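Local coordinates for McyG protein (Microcystis aeruginosa PCC 7806, PDB 4R0M) that probably activates phenylalanine or a related acid as an acyl-adenylate for loading onto its peptidyl carrier domain in microcystin synthesis, at residues 26-39 / 238-251. Residues are numbered along the deposited sequence; the frame is centred on the assembly and turned at random.
Sequences ATKHNNHGITYIRN and VDLACDQIHVPMEL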
loop_
_atom_site.group_PDB
_atom_site.type_symbol
_atom_site.label_atom_id
_atom_site.label_comp_id
_atom_site.label_asym_id
_atom_site.label_seq_id
_atom_site.Cartn_x
_atom_site.Cartn_y
_atom_site.Cartn_z
ATOM N N ALA A 26 -20.024 -7.279 -15.346
ATOM C CA ALA A 26 -20.487 -6.629 -14.116
ATOM C C ALA A 26 -21.680 -5.695 -14.320
ATOM O O ALA A 26 -22.468 -5.494 -13.398
ATOM C CB ALA A 26 -19.340 -5.883 -13.449
ATOM N N THR A 27 -21.807 -5.131 -15.521
ATOM C CA THR A 27 -22.888 -4.188 -15.839
ATOM C C THR A 27 -24.286 -4.806 -15.745
ATOM O O THR A 27 -25.246 -4.119 -15.391
ATOM C CB THR A 27 -22.722 -3.566 -17.240
ATOM O OG1 THR A 27 -22.589 -4.604 -18.217
ATOM C CG2 THR A 27 -21.499 -2.670 -17.293
ATOM N N LYS A 28 -24.389 -6.098 -16.062
ATOM C CA LYS A 28 -25.656 -6.835 -16.001
ATOM C C LYS A 28 -26.283 -6.785 -14.608
ATOM O O LYS A 28 -27.508 -6.797 -14.470
ATOM C CB LYS A 28 -25.457 -8.288 -16.442
ATOM C CG LYS A 28 -25.169 -8.440 -17.928
ATOM C CD LYS A 28 -24.343 -9.683 -18.216
ATOM C CE LYS A 28 -23.927 -9.730 -19.679
ATOM N NZ LYS A 28 -22.921 -10.797 -19.941
ATOM N N HIS A 29 -25.431 -6.722 -13.588
ATOM C CA HIS A 29 -25.871 -6.569 -12.206
ATOM C C HIS A 29 -26.072 -5.110 -11.906
ATOM O O HIS A 29 -25.246 -4.483 -11.233
ATOM C CB HIS A 29 -24.853 -7.182 -11.247
ATOM C CG HIS A 29 -24.514 -8.622 -11.553
ATOM N ND1 HIS A 29 -25.020 -9.649 -10.848
ATOM C CD2 HIS A 29 -23.689 -9.181 -12.530
ATOM C CE1 HIS A 29 -24.546 -10.810 -11.345
ATOM N NE2 HIS A 29 -23.731 -10.521 -12.374
ATOM N N ASN A 30 -27.169 -4.549 -12.415
ATOM C CA ASN A 30 -27.510 -3.143 -12.165
ATOM C C ASN A 30 -27.846 -2.886 -10.695
ATOM O O ASN A 30 -28.106 -1.749 -10.287
ATOM C CB ASN A 30 -28.641 -2.666 -13.094
ATOM C CG ASN A 30 -29.756 -3.691 -13.250
ATOM O OD1 ASN A 30 -30.170 -4.340 -12.286
ATOM N ND2 ASN A 30 -30.256 -3.833 -14.475
ATOM N N ASN A 31 -27.841 -3.982 -9.950
ATOM C CA ASN A 31 -27.988 -3.963 -8.520
ATOM C C ASN A 31 -26.798 -3.268 -7.831
ATOM O O ASN A 31 -26.943 -2.492 -6.921
ATOM C CB ASN A 31 -28.161 -5.400 -7.930
ATOM C CG ASN A 31 -29.509 -6.082 -8.233
ATOM O OD1 ASN A 31 -30.472 -5.439 -8.499
ATOM N ND2 ASN A 31 -29.581 -7.343 -8.045
ATOM N N HIS A 32 -25.606 -3.586 -8.294
ATOM C CA HIS A 32 -24.356 -3.275 -7.608
ATOM C C HIS A 32 -23.483 -2.302 -8.346
ATOM O O HIS A 32 -23.707 -2.006 -9.523
ATOM C CB HIS A 32 -23.591 -4.563 -7.319
ATOM C CG HIS A 32 -24.401 -5.595 -6.573
ATOM N ND1 HIS A 32 -24.621 -5.523 -5.248
ATOM C CD2 HIS A 32 -25.053 -6.745 -7.017
ATOM C CE1 HIS A 32 -25.373 -6.571 -4.860
ATOM N NE2 HIS A 32 -25.636 -7.318 -5.945
ATOM N N GLY A 33 -22.473 -1.795 -7.644
ATOM C CA GLY A 33 -21.531 -0.834 -8.205
ATOM C C GLY A 33 -20.656 -0.190 -7.147
ATOM O O GLY A 33 -20.381 -0.783 -6.099
ATOM N N ILE A 34 -20.228 1.037 -7.426
ATOM C CA ILE A 34 -19.317 1.752 -6.546
ATOM C C ILE A 34 -20.046 2.815 -5.730
ATOM O O ILE A 34 -20.765 3.656 -6.277
ATOM C CB ILE A 34 -18.149 2.390 -7.331
ATOM C CG1 ILE A 34 -17.487 1.344 -8.233
ATOM C CG2 ILE A 34 -17.130 3.002 -6.375
ATOM C CD1 ILE A 34 -16.592 1.922 -9.302
ATOM N N THR A 35 -19.859 2.749 -4.414
ATOM C CA THR A 35 -20.309 3.786 -3.499
ATOM C C THR A 35 -19.106 4.639 -3.099
ATOM O O THR A 35 -18.160 4.142 -2.483
ATOM C CB THR A 35 -20.965 3.183 -2.239
ATOM O OG1 THR A 35 -22.044 2.324 -2.626
ATOM C CG2 THR A 35 -21.498 4.280 -1.320
ATOM N N TYR A 36 -19.142 5.915 -3.476
ATOM C CA TYR A 36 -18.096 6.862 -3.105
ATOM C C TYR A 36 -18.506 7.633 -1.860
ATOM O O TYR A 36 -19.547 8.299 -1.849
ATOM C CB TYR A 36 -17.834 7.862 -4.231
ATOM C CG TYR A 36 -17.460 7.261 -5.564
ATOM C CD1 TYR A 36 -16.147 6.879 -5.838
ATOM C CD2 TYR A 36 -18.416 7.106 -6.570
ATOM C CE1 TYR A 36 -15.800 6.344 -7.070
ATOM C CE2 TYR A 36 -18.080 6.570 -7.804
ATOM C CZ TYR A 36 -16.771 6.191 -8.050
ATOM O OH TYR A 36 -16.438 5.661 -9.276
ATOM N N ILE A 37 -17.693 7.537 -0.813
ATOM C CA ILE A 37 -17.861 8.390 0.361
ATOM C C ILE A 37 -17.068 9.672 0.121
ATOM O O ILE A 37 -15.885 9.625 -0.206
ATOM C CB ILE A 37 -17.384 7.706 1.665
ATOM C CG1 ILE A 37 -17.971 6.291 1.805
ATOM C CG2 ILE A 37 -17.701 8.568 2.884
ATOM C CD1 ILE A 37 -19.482 6.211 1.909
ATOM N N ARG A 38 -17.732 10.814 0.258
ATOM C CA ARG A 38 -17.067 12.105 0.109
ATOM C C ARG A 38 -16.462 12.555 1.438
ATOM O O ARG A 38 -16.717 11.937 2.476
ATOM C CB ARG A 38 -18.044 13.150 -0.438
ATOM C CG ARG A 38 -18.240 13.058 -1.941
ATOM C CD ARG A 38 -19.354 13.961 -2.447
ATOM N NE ARG A 38 -20.679 13.446 -2.104
ATOM C CZ ARG A 38 -21.725 13.443 -2.928
ATOM N NH1 ARG A 38 -21.612 13.910 -4.164
ATOM N NH2 ARG A 38 -22.888 12.955 -2.518
ATOM N N ASN A 39 -15.660 13.618 1.398
ATOM C CA ASN A 39 -15.019 14.165 2.601
ATOM C C ASN A 39 -16.003 14.607 3.684
ATOM O O ASN A 39 -15.717 14.469 4.876
ATOM C CB ASN A 39 -14.071 15.311 2.242
ATOM C CG ASN A 39 -12.727 14.822 1.738
ATOM O OD1 ASN A 39 -11.911 14.304 2.506
ATOM N ND2 ASN A 39 -12.484 14.993 0.442
ATOM N N VAL A 238 -15.240 -5.766 -9.083
ATOM C CA VAL A 238 -15.838 -5.761 -10.418
ATOM C C VAL A 238 -15.939 -7.195 -10.951
ATOM O O VAL A 238 -16.979 -7.591 -11.478
ATOM C CB VAL A 238 -15.047 -4.864 -11.396
ATOM C CG1 VAL A 238 -15.712 -4.832 -12.765
ATOM C CG2 VAL A 238 -14.928 -3.450 -10.845
ATOM N N ASP A 239 -14.863 -7.963 -10.785
ATOM C CA ASP A 239 -14.815 -9.371 -11.180
ATOM C C ASP A 239 -15.907 -10.188 -10.492
ATOM O O ASP A 239 -16.529 -11.050 -11.109
ATOM C CB ASP A 239 -13.433 -9.960 -10.871
ATOM C CG ASP A 239 -13.168 -11.270 -11.603
ATOM O OD1 ASP A 239 -13.786 -11.513 -12.663
ATOM O OD2 ASP A 239 -12.324 -12.054 -11.121
ATOM N N LEU A 240 -16.133 -9.901 -9.213
ATOM C CA LEU A 240 -17.195 -10.533 -8.439
ATOM C C LEU A 240 -18.564 -9.929 -8.735
ATOM O O LEU A 240 -19.590 -10.551 -8.456
ATOM C CB LEU A 240 -16.905 -10.405 -6.940
ATOM C CG LEU A 240 -15.817 -11.280 -6.317
ATOM C CD1 LEU A 240 -15.398 -10.702 -4.973
ATOM C CD2 LEU A 240 -16.285 -12.723 -6.167
ATOM N N ALA A 241 -18.568 -8.720 -9.302
ATOM C CA ALA A 241 -19.783 -7.915 -9.490
ATOM C C ALA A 241 -20.454 -7.571 -8.152
ATOM O O ALA A 241 -21.678 -7.433 -8.071
ATOM C CB ALA A 241 -20.760 -8.601 -10.442
ATOM N N CYS A 242 -19.639 -7.429 -7.108
ATOM C CA CYS A 242 -20.141 -7.111 -5.774
ATOM C C CYS A 242 -20.065 -5.610 -5.505
ATOM O O CYS A 242 -19.453 -4.868 -6.273
ATOM C CB CYS A 242 -19.364 -7.891 -4.710
ATOM S SG CYS A 242 -17.695 -7.285 -4.368
ATOM N N ASP A 243 -20.694 -5.169 -4.419
ATOM C CA ASP A 243 -20.622 -3.772 -4.003
ATOM C C ASP A 243 -19.226 -3.409 -3.499
ATOM O O ASP A 243 -18.615 -4.165 -2.736
ATOM C CB ASP A 243 -21.662 -3.476 -2.920
ATOM C CG ASP A 243 -23.033 -3.160 -3.492
ATOM O OD1 ASP A 243 -23.113 -2.543 -4.576
ATOM O OD2 ASP A 243 -24.039 -3.519 -2.844
ATOM N N GLN A 244 -18.725 -2.260 -3.948
ATOM C CA GLN A 244 -17.447 -1.733 -3.465
ATOM C C GLN A 244 -17.564 -0.285 -2.992
ATOM O O GLN A 244 -18.249 0.536 -3.610
ATOM C CB GLN A 244 -16.322 -1.898 -4.503
ATOM C CG GLN A 244 -16.479 -1.103 -5.790
ATOM C CD GLN A 244 -15.285 -1.265 -6.714
ATOM O OE1 GLN A 244 -14.270 -0.578 -6.570
ATOM N NE2 GLN A 244 -15.408 -2.168 -7.681
ATOM N N ILE A 245 -16.890 0.008 -1.886
ATOM C CA ILE A 245 -16.934 1.327 -1.264
ATOM C C ILE A 245 -15.526 1.913 -1.200
ATOM O O ILE A 245 -14.565 1.208 -0.881
ATOM C CB ILE A 245 -17.553 1.262 0.150
ATOM C CG1 ILE A 245 -18.875 0.485 0.118
ATOM C CG2 ILE A 245 -17.774 2.663 0.708
ATOM C CD1 ILE A 245 -19.291 -0.093 1.452
ATOM N N HIS A 246 -15.416 3.201 -1.519
ATOM C CA HIS A 246 -14.143 3.908 -1.461
ATOM C C HIS A 246 -14.240 5.172 -0.655
ATOM O O HIS A 246 -15.047 6.060 -0.954
ATOM C CB HIS A 246 -13.608 4.172 -2.861
ATOM C CG HIS A 246 -13.194 2.919 -3.589
ATOM N ND1 HIS A 246 -11.989 2.346 -3.412
ATOM C CD2 HIS A 246 -13.884 2.115 -4.495
ATOM C CE1 HIS A 246 -11.903 1.242 -4.174
ATOM N NE2 HIS A 246 -13.064 1.101 -4.835
ATOM N N VAL A 247 -13.411 5.244 0.383
ATOM C CA VAL A 247 -13.392 6.362 1.325
ATOM C C VAL A 247 -12.033 7.055 1.219
ATOM O O VAL A 247 -11.011 6.375 1.116
ATOM C CB VAL A 247 -13.596 5.866 2.777
ATOM C CG1 VAL A 247 -13.967 7.016 3.705
ATOM C CG2 VAL A 247 -14.661 4.778 2.839
ATOM N N PRO A 248 -12.008 8.406 1.237
ATOM C CA PRO A 248 -10.715 9.101 1.236
ATOM C C PRO A 248 -9.972 8.856 2.550
ATOM O O PRO A 248 -10.590 8.871 3.619
ATOM C CB PRO A 248 -11.098 10.584 1.102
ATOM C CG PRO A 248 -12.539 10.602 0.701
ATOM C CD PRO A 248 -13.135 9.355 1.277
HETATM N N MSE A 249 -8.664 8.624 2.458
HETATM C CA MSE A 249 -7.846 8.225 3.610
HETATM C C MSE A 249 -7.915 9.219 4.738
HETATM O O MSE A 249 -8.008 8.829 5.903
HETATM C CB MSE A 249 -6.394 8.025 3.177
HETATM C CG MSE A 249 -5.572 7.373 4.289
HETATM SE SE MSE A 249 -3.740 6.966 3.691
HETATM C CE MSE A 249 -3.200 8.749 3.045
ATOM N N GLU A 250 -7.880 10.507 4.402
ATOM C CA GLU A 250 -7.876 11.572 5.404
ATOM C C GLU A 250 -9.111 11.560 6.314
ATOM O O GLU A 250 -9.025 11.945 7.479
ATOM C CB GLU A 250 -7.669 12.951 4.755
ATOM C CG GLU A 250 -8.778 13.405 3.808
ATOM C CD GLU A 250 -8.532 13.043 2.350
ATOM O OE1 GLU A 250 -8.962 13.830 1.477
ATOM O OE2 GLU A 250 -7.921 11.985 2.064
ATOM N N LEU A 251 -10.247 11.103 5.787
ATOM C CA LEU A 251 -11.479 11.002 6.570
ATOM C C LEU A 251 -11.331 10.017 7.734
ATOM O O LEU A 251 -11.780 10.295 8.847
ATOM C CB LEU A 251 -12.662 10.614 5.676
ATOM C CG LEU A 251 -14.071 10.639 6.287
ATOM C CD1 LEU A 251 -15.094 11.083 5.253
ATOM C CD2 LEU A 251 -14.464 9.294 6.887
#
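Strands 33-37 and 243-246 run parallel, their axes 4.8 Å apart and 22° askew, and four backbone hydrogen bonds alternate between them, from Gln244 N to Gly33 O, Thr35 N to Gln244 O, His246 N to Thr35 O and Ile37 N to His246 O. Where the strands begin, the Asp243 side chain reaches across to the 26-39 segment: OD1 accepts Gly33 N at 3.2 Å, nearly along its C-O axis, while OD2 takes the in-plane ND1-H of His32, also at 3.2 Å. The imidazole stands 67° from the carboxylate plane, and its nitrogen reaches OD2 from above that plane. With an alanine here, both Gly33 N and His32 ND1 would probably lose these acceptors, and the imidazole would be freer to turn. Just before, Ala241, the positive-phi residue of a Schellman motif ending helix 227-240, lays CB over one face of the His29 ring, 3.9 Å from its centroid, a CH-pi contact.

On one sheet face, Ile34 CG1 packs alongside Gln244 CG at 3.6 Å. With its chain extended beyond CG (chi2 177°), Gln244 brings OE1 into the ring plane of His246, whose NE2 donates a 2.7 Å hydrogen bond to a lone pair of that oxygen. On the other face, Ile37 CG1 touches both Ile245 CG2 and Val247 CG2, each 3.8 Å away.

This pair belongs to the mixed sheet of the adenylation domain, between strand 43-47, which borders 33-37 antiparallel, and strand 217-220, which borders 243-246. Helices 48-64 and 80-93 cover the Ile34 and Tyr36 face, where Tyr36 OH bonds Gln46.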